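Local coordinates for protein prolyl-ACP dehydrogenase (Oscillatoria sp., PDB 4IRN) that oxidises the prolyl group carried by an acyl carrier protein, with FAD as cofactor, in the biosynthesis of the cyanotoxin anatoxin-a, at residues A[239-244]-A[393-398]; A[281-286]-A[398-403]; A[336-341]-A[350-355]. One frame throughout, in Å; residues are numbered along the deposited sequence.

In the fold
Residues 393-398 of interaction 1 and 398-403 of interaction 2 follow on at Phe398, on the chain leading from helix 386-395 to helix 403-414 beside the FAD. The two centres are 11 Å apart and the contacts touch: Met241 CE lies 3.7 Å from Tyr399 OH, and Ser396 CB lies 3.6 Å from Leu284 CD2. Interaction 3, in the helical hairpin of 336-341 and 350-355, is 11 Å from interaction 2 between centres and is joined to it through Phe282, whose CZ meets Val339 CG1 at 3.5 Å. From interaction 1 it is separated by 22 Å between centres, with nearest atoms about 9 Å apart, and it stands away from the flavin pocket.

Interaction 1. Residues A[239-244]-A[393-398]; sequences MGMRTA and AIASKF. With FAD (flavin-adenine dinucleotide), chain I.
Met239 lays its sulfur and methyl end over the tip of Ile394, SD at 3.5 Å from Ile394 CD1. In the acyl-CoA dehydrogenase fold this joins a loop of the beta domain, between strands 230-232 and 249-257, to the end of helix 386-395 in the C-terminal helical domain. With CG anti to the backbone N (chi1 -179°), the extended Met239 chain carries its thioether obliquely across the isoleucine. Met241 leaves the same loop but behaves differently: its chain turns at chi2 (-65°), and the middle of the side chain does the touching, CG standing 3.6 Å from Ala395 CB. The contact itself is purely apolar, while neighbouring residues supply polar anchors: Arg391 NH1 binds Met239 O and Asp392 OD1 takes Met241 N. Tyr380 of the second subunit packs against Met239, Ile394 and Ala395, which places the contact at a subunit boundary. Further along the chain, Ser396 OG bonds back to Ala393 O nearly in line with the carbonyl (164° at the oxygen). The chain then reaches the cofactor at Phe398, whose backbone O accepts a hydrogen bond of 3.0 Å from FAD O3'.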
loop_
_atom_site.group_PDB
_atom_site.type_symbol
_atom_site.label_atom_id
_atom_site.label_comp_id
_atom_site.label_asym_id
_atom_site.label_seq_id
_atom_site.Cartn_x
_atom_site.Cartn_y
_atom_site.Cartn_z
ATOM N N MET A 239 11.122 -23.203 -1.004
ATOM C CA MET A 239 10.331 -22.665 0.113
ATOM C C MET A 239 9.021 -23.435 0.348
ATOM O O MET A 239 8.823 -24.009 1.423
ATOM C CB MET A 239 10.078 -21.158 -0.088
ATOM C CG MET A 239 9.288 -20.533 1.034
ATOM S SD MET A 239 9.292 -18.749 0.913
ATOM C CE MET A 239 9.070 -18.307 2.576
ATOM N N GLY A 240 8.154 -23.410 -0.657
ATOM C CA GLY A 240 6.875 -24.104 -0.665
ATOM C C GLY A 240 6.765 -24.947 -1.916
ATOM O O GLY A 240 7.758 -25.123 -2.624
ATOM N N MET A 241 5.557 -25.466 -2.204
ATOM C CA MET A 241 5.270 -26.356 -3.340
ATOM C C MET A 241 6.221 -27.573 -3.326
ATOM O O MET A 241 6.546 -28.124 -4.376
ATOM C CB MET A 241 5.297 -25.611 -4.693
ATOM C CG MET A 241 4.287 -24.489 -4.813
ATOM S SD MET A 241 2.577 -25.033 -4.783
ATOM C CE MET A 241 1.755 -23.550 -5.281
ATOM N N ARG A 242 6.643 -27.986 -2.111
ATOM C CA ARG A 242 7.575 -29.084 -1.827
ATOM C C ARG A 242 7.066 -30.474 -2.225
ATOM O O ARG A 242 7.864 -31.400 -2.371
ATOM C CB ARG A 242 8.027 -29.032 -0.355
ATOM C CG ARG A 242 8.939 -27.843 -0.073
ATOM C CD ARG A 242 9.110 -27.521 1.395
ATOM N NE ARG A 242 9.998 -28.458 2.094
ATOM C CZ ARG A 242 11.327 -28.353 2.164
ATOM N NH1 ARG A 242 11.959 -27.368 1.536
ATOM N NH2 ARG A 242 12.033 -29.243 2.838
ATOM N N THR A 243 5.748 -30.599 -2.448
ATOM C CA THR A 243 5.089 -31.834 -2.858
ATOM C C THR A 243 4.987 -31.908 -4.391
ATOM O O THR A 243 4.315 -32.792 -4.927
ATOM C CB THR A 243 3.767 -32.011 -2.108
ATOM O OG1 THR A 243 2.940 -30.892 -2.401
ATOM C CG2 THR A 243 3.961 -32.124 -0.594
ATOM N N ALA A 244 5.676 -30.979 -5.088
ATOM C CA ALA A 244 5.762 -30.913 -6.548
ATOM C C ALA A 244 7.238 -31.007 -6.916
ATOM O O ALA A 244 8.056 -30.256 -6.380
ATOM C CB ALA A 244 5.165 -29.610 -7.069
ATOM N N ALA A 393 2.069 -20.118 -1.642
ATOM C CA ALA A 393 1.548 -18.934 -2.332
ATOM C C ALA A 393 2.623 -18.113 -3.054
ATOM O O ALA A 393 2.337 -17.572 -4.123
ATOM C CB ALA A 393 0.782 -18.050 -1.359
ATOM N N ILE A 394 3.841 -18.004 -2.477
ATOM C CA ILE A 394 4.943 -17.231 -3.063
ATOM C C ILE A 394 5.326 -17.721 -4.460
ATOM O O ILE A 394 5.535 -16.898 -5.349
ATOM C CB ILE A 394 6.157 -17.118 -2.102
ATOM C CG1 ILE A 394 5.755 -16.333 -0.834
ATOM C CG2 ILE A 394 7.371 -16.458 -2.786
ATOM C CD1 ILE A 394 6.616 -16.551 0.329
ATOM N N ALA A 395 5.371 -19.054 -4.658
ATOM C CA ALA A 395 5.708 -19.700 -5.930
ATOM C C ALA A 395 4.970 -19.082 -7.124
ATOM O O ALA A 395 5.585 -18.867 -8.169
ATOM C CB ALA A 395 5.415 -21.187 -5.854
ATOM N N SER A 396 3.667 -18.744 -6.932
ATOM C CA SER A 396 2.773 -18.147 -7.931
ATOM C C SER A 396 3.271 -16.819 -8.488
ATOM O O SER A 396 2.853 -16.433 -9.574
ATOM C CB SER A 396 1.359 -18.006 -7.373
ATOM O OG SER A 396 1.285 -17.011 -6.365
ATOM N N LYS A 397 4.172 -16.139 -7.755
ATOM C CA LYS A 397 4.786 -14.862 -8.134
ATOM C C LYS A 397 5.971 -15.086 -9.084
ATOM O O LYS A 397 6.508 -14.112 -9.622
ATOM C CB LYS A 397 5.230 -14.078 -6.886
ATOM C CG LYS A 397 4.064 -13.574 -6.051
ATOM C CD LYS A 397 4.496 -12.702 -4.909
ATOM C CE LYS A 397 4.518 -11.246 -5.276
ATOM N NZ LYS A 397 4.706 -10.426 -4.058
ATOM N N PHE A 398 6.366 -16.372 -9.299
ATOM C CA PHE A 398 7.493 -16.751 -10.161
ATOM C C PHE A 398 7.116 -17.657 -11.330
ATOM O O PHE A 398 7.561 -17.391 -12.454
ATOM C CB PHE A 398 8.662 -17.306 -9.337
ATOM C CG PHE A 398 9.058 -16.375 -8.217
ATOM C CD1 PHE A 398 9.657 -15.149 -8.488
ATOM C CD2 PHE A 398 8.768 -16.690 -6.895
ATOM C CE1 PHE A 398 9.992 -14.274 -7.460
ATOM C CE2 PHE A 398 9.106 -15.815 -5.863
ATOM C CZ PHE A 398 9.711 -14.611 -6.155
HETATM P PA FAD I . 14.623 -13.518 -14.278
HETATM O O1A FAD I . 13.813 -13.749 -15.492
HETATM O O2A FAD I . 16.104 -13.857 -14.215
HETATM O O5B FAD I . 14.589 -11.986 -13.902
HETATM C C5B FAD I . 15.203 -11.530 -12.685
HETATM C C4B FAD I . 14.322 -10.467 -12.086
HETATM O O4B FAD I . 14.350 -9.299 -12.921
HETATM C C3B FAD I . 12.859 -10.868 -11.885
HETATM O O3B FAD I . 12.538 -10.794 -10.504
HETATM C C2B FAD I . 12.035 -9.893 -12.742
HETATM O O2B FAD I . 11.075 -9.232 -11.933
HETATM C C1B FAD I . 13.042 -8.851 -13.230
HETATM N N9A FAD I . 12.966 -8.569 -14.664
HETATM C C8A FAD I . 13.483 -9.328 -15.680
HETATM N N7A FAD I . 13.217 -8.867 -16.879
HETATM C C5A FAD I . 12.474 -7.725 -16.640
HETATM C C6A FAD I . 11.871 -6.778 -17.503
HETATM N N6A FAD I . 11.936 -6.836 -18.835
HETATM N N1A FAD I . 11.181 -5.762 -16.937
HETATM C C2A FAD I . 11.117 -5.695 -15.605
HETATM N N3A FAD I . 11.654 -6.516 -14.699
HETATM C C4A FAD I . 12.316 -7.522 -15.275
HETATM N N1 FAD I . 9.669 -22.810 -16.449
HETATM C C2 FAD I . 9.424 -23.740 -17.433
HETATM O O2 FAD I . 9.773 -23.534 -18.596
HETATM N N3 FAD I . 8.796 -24.944 -17.121
HETATM C C4 FAD I . 8.376 -25.325 -15.870
HETATM O O4 FAD I . 7.834 -26.418 -15.712
HETATM C C4X FAD I . 8.642 -24.343 -14.818
HETATM N N5 FAD I . 8.301 -24.647 -13.585
HETATM C C5X FAD I . 8.619 -23.731 -12.581
HETATM C C6 FAD I . 8.260 -24.041 -11.266
HETATM C C7 FAD I . 8.528 -23.166 -10.219
HETATM C C7M FAD I . 8.042 -23.494 -8.830
HETATM C C8 FAD I . 9.197 -21.951 -10.487
HETATM C C8M FAD I . 9.506 -20.964 -9.393
HETATM C C9 FAD I . 9.571 -21.649 -11.790
HETATM C C9A FAD I . 9.290 -22.508 -12.849
HETATM N N10 FAD I . 9.643 -22.218 -14.197
HETATM C C10 FAD I . 9.319 -23.098 -15.199
HETATM C "C1'" FAD I . 10.437 -21.003 -14.487
HETATM C "C2'" FAD I . 9.616 -19.759 -14.175
HETATM O "O2'" FAD I . 8.666 -19.487 -15.202
HETATM C "C3'" FAD I . 10.532 -18.565 -13.913
HETATM O "O3'" FAD I . 10.410 -18.171 -12.548
HETATM C "C4'" FAD I . 10.276 -17.357 -14.816
HETATM O "O4'" FAD I . 10.448 -17.728 -16.186
HETATM C "C5'" FAD I . 11.108 -16.144 -14.441
HETATM O "O5'" FAD I . 12.501 -16.390 -14.691
HETATM P P FAD I . 13.586 -16.082 -13.546
HETATM O O1P FAD I . 13.088 -16.459 -12.201
HETATM O O2P FAD I . 14.735 -16.812 -14.199
HETATM O O3P FAD I . 13.937 -14.550 -13.242
#

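Interaction 2. Residues A[281-286]-A[398-403]; sequences GFILAA and FYSGTS. With FAD (flavin-adenine dinucleotide), chain I.
Tyr399 OH meets a water at 2.8 Å, and that water donates to Ile283 O at 3.0 Å, so the phenol is tied to the backbone of the opposite segment through one solvent molecule. The same hydroxyl touches Leu284 CD2 at 3.6 Å, where the leucine end swings towards it from a side chain that sets out in another direction. Ile283 comes to the rim of the ring: its CG2 lies near the ring plane, 3.7 Å from Tyr399 CE1, while CG1 stands beside the same carbon. Ser400 OG also lies in that plane and meets Ile283 CG2; its polar partner is Glu279 OE2, on helix 268-282.

The tyrosine reaches this position because its CG sits between the backbone N and the carbonyl carbon (chi1 65°). From there the ring extends away from the flavin towards the helices, while Tyr399 CB stays 4.1 Å from FAD C7 on the isoalloxazine. Phe122, itself a pocket residue, stacks on the Tyr399 ring. The backbone makes a type II turn from Phe398 to Gly401, and Ser400 takes the positive phi (68°) expected at its third position. Gly401 also has a positive phi (107°), and its lack of a side chain keeps it clear of Ser400 O. Next, Thr402 is the N-cap of helix 403-414, its OG1 accepting a weak hydrogen bond from Ile405 N, and its CG2 lies 4.0 Å from FAD C5'. One short loop thus faces the cofactor with Phe398 and Thr402 and the helical core with Tyr399 and Ser400, a cofactor-binding turn before the last helix of an acyl-CoA dehydrogenase fold.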
loop_
_atom_site.group_PDB
_atom_site.type_symbol
_atom_site.label_atom_id
_atom_site.label_comp_id
_atom_site.label_asym_id
_atom_site.label_seq_id
_atom_site.Cartn_x
_atom_site.Cartn_y
_atom_site.Cartn_z
ATOM N N GLY A 281 -4.037 -17.843 -16.887
ATOM C CA GLY A 281 -5.446 -17.722 -16.551
ATOM C C GLY A 281 -6.040 -18.831 -15.705
ATOM O O GLY A 281 -7.032 -18.590 -15.014
ATOM N N PHE A 282 -5.476 -20.064 -15.764
ATOM C CA PHE A 282 -6.062 -21.207 -15.065
ATOM C C PHE A 282 -5.236 -21.955 -14.019
ATOM O O PHE A 282 -5.809 -22.754 -13.271
ATOM C CB PHE A 282 -6.758 -22.145 -16.065
ATOM C CG PHE A 282 -7.745 -21.400 -16.936
ATOM C CD1 PHE A 282 -8.954 -20.958 -16.419
ATOM C CD2 PHE A 282 -7.430 -21.073 -18.247
ATOM C CE1 PHE A 282 -9.829 -20.217 -17.200
ATOM C CE2 PHE A 282 -8.313 -20.338 -19.028
ATOM C CZ PHE A 282 -9.503 -19.913 -18.497
ATOM N N ILE A 283 -3.915 -21.700 -13.938
ATOM C CA ILE A 283 -3.052 -22.338 -12.935
ATOM C C ILE A 283 -3.444 -21.914 -11.500
ATOM O O ILE A 283 -3.237 -22.681 -10.559
ATOM C CB ILE A 283 -1.535 -22.137 -13.247
ATOM C CG1 ILE A 283 -0.666 -23.237 -12.620
ATOM C CG2 ILE A 283 -1.022 -20.726 -12.889
ATOM C CD1 ILE A 283 0.449 -23.744 -13.524
ATOM N N LEU A 284 -4.030 -20.709 -11.352
ATOM C CA LEU A 284 -4.424 -20.130 -10.068
ATOM C C LEU A 284 -5.926 -20.210 -9.780
ATOM O O LEU A 284 -6.398 -19.583 -8.831
ATOM C CB LEU A 284 -3.893 -18.680 -9.948
ATOM C CG LEU A 284 -2.370 -18.488 -9.861
ATOM C CD1 LEU A 284 -2.022 -17.019 -9.721
ATOM C CD2 LEU A 284 -1.774 -19.267 -8.701
ATOM N N ALA A 285 -6.671 -20.999 -10.582
ATOM C CA ALA A 285 -8.110 -21.199 -10.411
ATOM C C ALA A 285 -8.379 -21.845 -9.050
ATOM O O ALA A 285 -9.290 -21.418 -8.335
ATOM C CB ALA A 285 -8.654 -22.076 -11.527
ATOM N N ALA A 286 -7.549 -22.840 -8.676
ATOM C CA ALA A 286 -7.648 -23.556 -7.407
ATOM C C ALA A 286 -7.204 -22.705 -6.221
ATOM O O ALA A 286 -7.716 -22.900 -5.121
ATOM C CB ALA A 286 -6.850 -24.828 -7.469
ATOM N N PHE A 398 6.366 -16.372 -9.299
ATOM C CA PHE A 398 7.493 -16.751 -10.161
ATOM C C PHE A 398 7.116 -17.657 -11.330
ATOM O O PHE A 398 7.561 -17.391 -12.454
ATOM C CB PHE A 398 8.662 -17.306 -9.337
ATOM C CG PHE A 398 9.058 -16.375 -8.217
ATOM C CD1 PHE A 398 9.657 -15.149 -8.488
ATOM C CD2 PHE A 398 8.768 -16.690 -6.895
ATOM C CE1 PHE A 398 9.992 -14.274 -7.460
ATOM C CE2 PHE A 398 9.106 -15.815 -5.863
ATOM C CZ PHE A 398 9.711 -14.611 -6.155
ATOM N N TYR A 399 6.287 -18.709 -11.094
ATOM C CA TYR A 399 5.845 -19.550 -12.208
ATOM C C TYR A 399 4.772 -18.825 -13.011
ATOM O O TYR A 399 4.105 -17.933 -12.467
ATOM C CB TYR A 399 5.452 -20.975 -11.787
ATOM C CG TYR A 399 4.250 -21.104 -10.883
ATOM C CD1 TYR A 399 2.957 -20.989 -11.389
ATOM C CD2 TYR A 399 4.393 -21.501 -9.558
ATOM C CE1 TYR A 399 1.843 -21.160 -10.572
ATOM C CE2 TYR A 399 3.284 -21.693 -8.737
ATOM C CZ TYR A 399 2.013 -21.510 -9.244
ATOM O OH TYR A 399 0.929 -21.697 -8.424
ATOM N N SER A 400 4.659 -19.151 -14.319
ATOM C CA SER A 400 3.750 -18.530 -15.306
ATOM C C SER A 400 4.164 -17.073 -15.610
ATOM O O SER A 400 3.430 -16.341 -16.276
ATOM C CB SER A 400 2.286 -18.610 -14.858
ATOM O OG SER A 400 1.905 -19.926 -14.488
ATOM N N GLY A 401 5.347 -16.683 -15.130
ATOM C CA GLY A 401 5.897 -15.342 -15.283
ATOM C C GLY A 401 5.850 -14.560 -13.987
ATOM O O GLY A 401 4.938 -14.749 -13.177
ATOM N N THR A 402 6.841 -13.673 -13.778
ATOM C CA THR A 402 6.925 -12.829 -12.579
ATOM C C THR A 402 5.898 -11.703 -12.653
ATOM O O THR A 402 5.436 -11.379 -13.750
ATOM C CB THR A 402 8.331 -12.246 -12.384
ATOM O OG1 THR A 402 8.621 -11.357 -13.452
ATOM C CG2 THR A 402 9.415 -13.305 -12.243
ATOM N N SER A 403 5.577 -11.081 -11.493
ATOM C CA SER A 403 4.625 -9.967 -11.392
ATOM C C SER A 403 5.027 -8.798 -12.305
ATOM O O SER A 403 4.165 -8.224 -12.972
ATOM C CB SER A 403 4.485 -9.516 -9.942
ATOM O OG SER A 403 3.957 -10.564 -9.146
HETATM P PA FAD I . 14.623 -13.518 -14.278
HETATM O O1A FAD I . 13.813 -13.749 -15.492
HETATM O O2A FAD I . 16.104 -13.857 -14.215
HETATM O O5B FAD I . 14.589 -11.986 -13.902
HETATM C C5B FAD I . 15.203 -11.530 -12.685
HETATM C C4B FAD I . 14.322 -10.467 -12.086
HETATM O O4B FAD I . 14.350 -9.299 -12.921
HETATM C C3B FAD I . 12.859 -10.868 -11.885
HETATM O O3B FAD I . 12.538 -10.794 -10.504
HETATM C C2B FAD I . 12.035 -9.893 -12.742
HETATM O O2B FAD I . 11.075 -9.232 -11.933
HETATM C C1B FAD I . 13.042 -8.851 -13.230
HETATM N N9A FAD I . 12.966 -8.569 -14.664
HETATM C C8A FAD I . 13.483 -9.328 -15.680
HETATM N N7A FAD I . 13.217 -8.867 -16.879
HETATM C C5A FAD I . 12.474 -7.725 -16.640
HETATM C C6A FAD I . 11.871 -6.778 -17.503
HETATM N N6A FAD I . 11.936 -6.836 -18.835
HETATM N N1A FAD I . 11.181 -5.762 -16.937
HETATM C C2A FAD I . 11.117 -5.695 -15.605
HETATM N N3A FAD I . 11.654 -6.516 -14.699
HETATM C C4A FAD I . 12.316 -7.522 -15.275
HETATM N N1 FAD I . 9.669 -22.810 -16.449
HETATM C C2 FAD I . 9.424 -23.740 -17.433
HETATM O O2 FAD I . 9.773 -23.534 -18.596
HETATM N N3 FAD I . 8.796 -24.944 -17.121
HETATM C C4 FAD I . 8.376 -25.325 -15.870
HETATM O O4 FAD I . 7.834 -26.418 -15.712
HETATM C C4X FAD I . 8.642 -24.343 -14.818
HETATM N N5 FAD I . 8.301 -24.647 -13.585
HETATM C C5X FAD I . 8.619 -23.731 -12.581
HETATM C C6 FAD I . 8.260 -24.041 -11.266
HETATM C C7 FAD I . 8.528 -23.166 -10.219
HETATM C C7M FAD I . 8.042 -23.494 -8.830
HETATM C C8 FAD I . 9.197 -21.951 -10.487
HETATM C C8M FAD I . 9.506 -20.964 -9.393
HETATM C C9 FAD I . 9.571 -21.649 -11.790
HETATM C C9A FAD I . 9.290 -22.508 -12.849
HETATM N N10 FAD I . 9.643 -22.218 -14.197
HETATM C C10 FAD I . 9.319 -23.098 -15.199
HETATM C "C1'" FAD I . 10.437 -21.003 -14.487
HETATM C "C2'" FAD I . 9.616 -19.759 -14.175
HETATM O "O2'" FAD I . 8.666 -19.487 -15.202
HETATM C "C3'" FAD I . 10.532 -18.565 -13.913
HETATM O "O3'" FAD I . 10.410 -18.171 -12.548
HETATM C "C4'" FAD I . 10.276 -17.357 -14.816
HETATM O "O4'" FAD I . 10.448 -17.728 -16.186
HETATM C "C5'" FAD I . 11.108 -16.144 -14.441
HETATM O "O5'" FAD I . 12.501 -16.390 -14.691
HETATM P P FAD I . 13.586 -16.082 -13.546
HETATM O O1P FAD I . 13.088 -16.459 -12.201
HETATM O O2P FAD I . 14.735 -16.812 -14.199
HETATM O O3P FAD I . 13.937 -14.550 -13.242
HETATM O O HOH W 1 -1.067 -23.655 -8.773
#

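Interaction 3. Residues A[336-341]-A[350-355]; sequences LYKVAW and LLEASM
Val339 places CG2 against the backbone of the facing helix, 3.3 Å from Glu352 O and 3.8 Å from Glu352 CB. Its CG1 is anti to the backbone N (chi1 -179°), which turns the two methyls to different neighbours: CG2 to Glu352, CG1 to Ala353 CB at 4.4 Å. Glu352 starts towards the other helix and then folds at chi2 (77°), which turns the carboxylate back along its own helix toward the N-terminal end. Lys338 packs its aliphatic part against this bend, CG at 4.3 Å from Glu352 CG. The charged ends do not meet: Lys338 NZ remains 4.8 Å from Glu352 OE2, and NZ makes a long, weak ion pair with Glu330 of the third subunit. Ser354 OG turns back to Leu350 O at 2.7 Å, sharing that oxygen with Ser354 N from opposite faces of the carbonyl plane, and is also hydrogen-bonded to Arg280 NH1 of helix 268-282.

Segments 336-341 and 350-355 run antiparallel, 155° between their directions, their axes approaching to 9.1 Å. Phe282 of helix 268-282 packs on Val339 and Ala340, helix 101-114 on Tyr337 and Trp341, and helix 403-414 on Leu350, Leu351 and Ser354.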
loop_
_atom_site.group_PDB
_atom_site.type_symbol
_atom_site.label_atom_id
_atom_site.label_comp_id
_atom_site.label_asym_id
_atom_site.label_seq_id
_atom_site.Cartn_x
_atom_site.Cartn_y
_atom_site.Cartn_z
ATOM N N LEU A 336 -10.787 -14.600 -12.800
ATOM C CA LEU A 336 -10.814 -16.002 -13.205
ATOM C C LEU A 336 -11.972 -16.284 -14.164
ATOM O O LEU A 336 -11.766 -16.957 -15.176
ATOM C CB LEU A 336 -10.888 -16.921 -11.970
ATOM C CG LEU A 336 -11.010 -18.424 -12.233
ATOM C CD1 LEU A 336 -9.804 -18.965 -13.000
ATOM C CD2 LEU A 336 -11.255 -19.184 -10.952
ATOM N N TYR A 337 -13.175 -15.800 -13.832
ATOM C CA TYR A 337 -14.370 -16.005 -14.643
ATOM C C TYR A 337 -14.464 -15.243 -15.938
ATOM O O TYR A 337 -15.154 -15.696 -16.845
ATOM C CB TYR A 337 -15.654 -16.026 -13.802
ATOM C CG TYR A 337 -15.583 -17.168 -12.813
ATOM C CD1 TYR A 337 -15.589 -18.485 -13.248
ATOM C CD2 TYR A 337 -15.382 -16.936 -11.454
ATOM C CE1 TYR A 337 -15.371 -19.538 -12.378
ATOM C CE2 TYR A 337 -15.218 -17.995 -10.561
ATOM C CZ TYR A 337 -15.238 -19.295 -11.032
ATOM O OH TYR A 337 -15.085 -20.338 -10.169
ATOM N N LYS A 338 -13.702 -14.151 -16.074
ATOM C CA LYS A 338 -13.621 -13.385 -17.317
ATOM C C LYS A 338 -12.806 -14.193 -18.357
ATOM O O LYS A 338 -13.266 -14.368 -19.485
ATOM C CB LYS A 338 -13.012 -11.979 -17.071
ATOM C CG LYS A 338 -12.758 -11.165 -18.334
ATOM C CD LYS A 338 -13.883 -10.216 -18.753
ATOM C CE LYS A 338 -13.557 -9.557 -20.078
ATOM N NZ LYS A 338 -13.566 -8.069 -20.011
ATOM N N VAL A 339 -11.604 -14.669 -17.963
ATOM C CA VAL A 339 -10.700 -15.482 -18.787
ATOM C C VAL A 339 -11.408 -16.775 -19.218
ATOM O O VAL A 339 -11.369 -17.131 -20.400
ATOM C CB VAL A 339 -9.358 -15.785 -18.062
ATOM C CG1 VAL A 339 -8.428 -16.612 -18.939
ATOM C CG2 VAL A 339 -8.658 -14.511 -17.651
ATOM N N ALA A 340 -12.063 -17.461 -18.251
ATOM C CA ALA A 340 -12.822 -18.691 -18.464
ATOM C C ALA A 340 -13.892 -18.493 -19.530
ATOM O O ALA A 340 -13.998 -19.323 -20.428
ATOM C CB ALA A 340 -13.448 -19.171 -17.157
ATOM N N TRP A 341 -14.623 -17.364 -19.477
ATOM C CA TRP A 341 -15.665 -17.020 -20.443
ATOM C C TRP A 341 -15.056 -16.779 -21.832
ATOM O O TRP A 341 -15.504 -17.385 -22.808
ATOM C CB TRP A 341 -16.456 -15.781 -19.974
ATOM C CG TRP A 341 -17.624 -15.440 -20.855
ATOM C CD1 TRP A 341 -18.881 -15.960 -20.780
ATOM C CD2 TRP A 341 -17.625 -14.542 -21.974
ATOM N NE1 TRP A 341 -19.675 -15.424 -21.767
ATOM C CE2 TRP A 341 -18.929 -14.556 -22.519
ATOM C CE3 TRP A 341 -16.649 -13.720 -22.572
ATOM C CZ2 TRP A 341 -19.291 -13.768 -23.619
ATOM C CZ3 TRP A 341 -17.008 -12.946 -23.670
ATOM C CH2 TRP A 341 -18.316 -12.976 -24.179
ATOM N N LEU A 350 -4.729 -13.205 -23.773
ATOM C CA LEU A 350 -3.413 -13.088 -23.128
ATOM C C LEU A 350 -3.354 -11.918 -22.140
ATOM O O LEU A 350 -2.746 -12.051 -21.082
ATOM C CB LEU A 350 -2.276 -13.018 -24.158
ATOM C CG LEU A 350 -0.835 -13.140 -23.630
ATOM C CD1 LEU A 350 -0.467 -14.581 -23.314
ATOM C CD2 LEU A 350 0.133 -12.604 -24.633
ATOM N N LEU A 351 -4.003 -10.791 -22.469
ATOM C CA LEU A 351 -4.078 -9.627 -21.580
ATOM C C LEU A 351 -4.867 -9.981 -20.317
ATOM O O LEU A 351 -4.420 -9.668 -19.222
ATOM C CB LEU A 351 -4.738 -8.433 -22.312
ATOM C CG LEU A 351 -5.172 -7.212 -21.470
ATOM C CD1 LEU A 351 -3.976 -6.484 -20.859
ATOM C CD2 LEU A 351 -6.011 -6.266 -22.294
ATOM N N GLU A 352 -6.023 -10.647 -20.475
ATOM C CA GLU A 352 -6.896 -11.035 -19.373
ATOM C C GLU A 352 -6.275 -12.105 -18.484
ATOM O O GLU A 352 -6.481 -12.069 -17.272
ATOM C CB GLU A 352 -8.282 -11.440 -19.882
ATOM C CG GLU A 352 -9.107 -10.261 -20.385
ATOM C CD GLU A 352 -8.773 -9.689 -21.757
ATOM O OE1 GLU A 352 -8.023 -10.338 -22.523
ATOM O OE2 GLU A 352 -9.280 -8.588 -22.071
ATOM N N ALA A 353 -5.502 -13.034 -19.073
ATOM C CA ALA A 353 -4.808 -14.103 -18.348
ATOM C C ALA A 353 -3.664 -13.520 -17.526
ATOM O O ALA A 353 -3.424 -13.980 -16.408
ATOM C CB ALA A 353 -4.274 -15.137 -19.323
ATOM N N SER A 354 -2.975 -12.494 -18.075
ATOM C CA SER A 354 -1.862 -11.808 -17.421
ATOM C C SER A 354 -2.351 -10.995 -16.236
ATOM O O SER A 354 -1.710 -11.011 -15.190
ATOM C CB SER A 354 -1.117 -10.925 -18.411
ATOM O OG SER A 354 -0.579 -11.702 -19.470
ATOM N N MET A 355 -3.513 -10.318 -16.387
ATOM C CA MET A 355 -4.159 -9.529 -15.330
ATOM C C MET A 355 -4.613 -10.447 -14.191
ATOM O O MET A 355 -4.450 -10.093 -13.018
ATOM C CB MET A 355 -5.358 -8.751 -15.884
ATOM C CG MET A 355 -4.964 -7.587 -16.763
ATOM S SD MET A 355 -6.380 -6.655 -17.376
ATOM C CE MET A 355 -6.666 -5.622 -16.028
#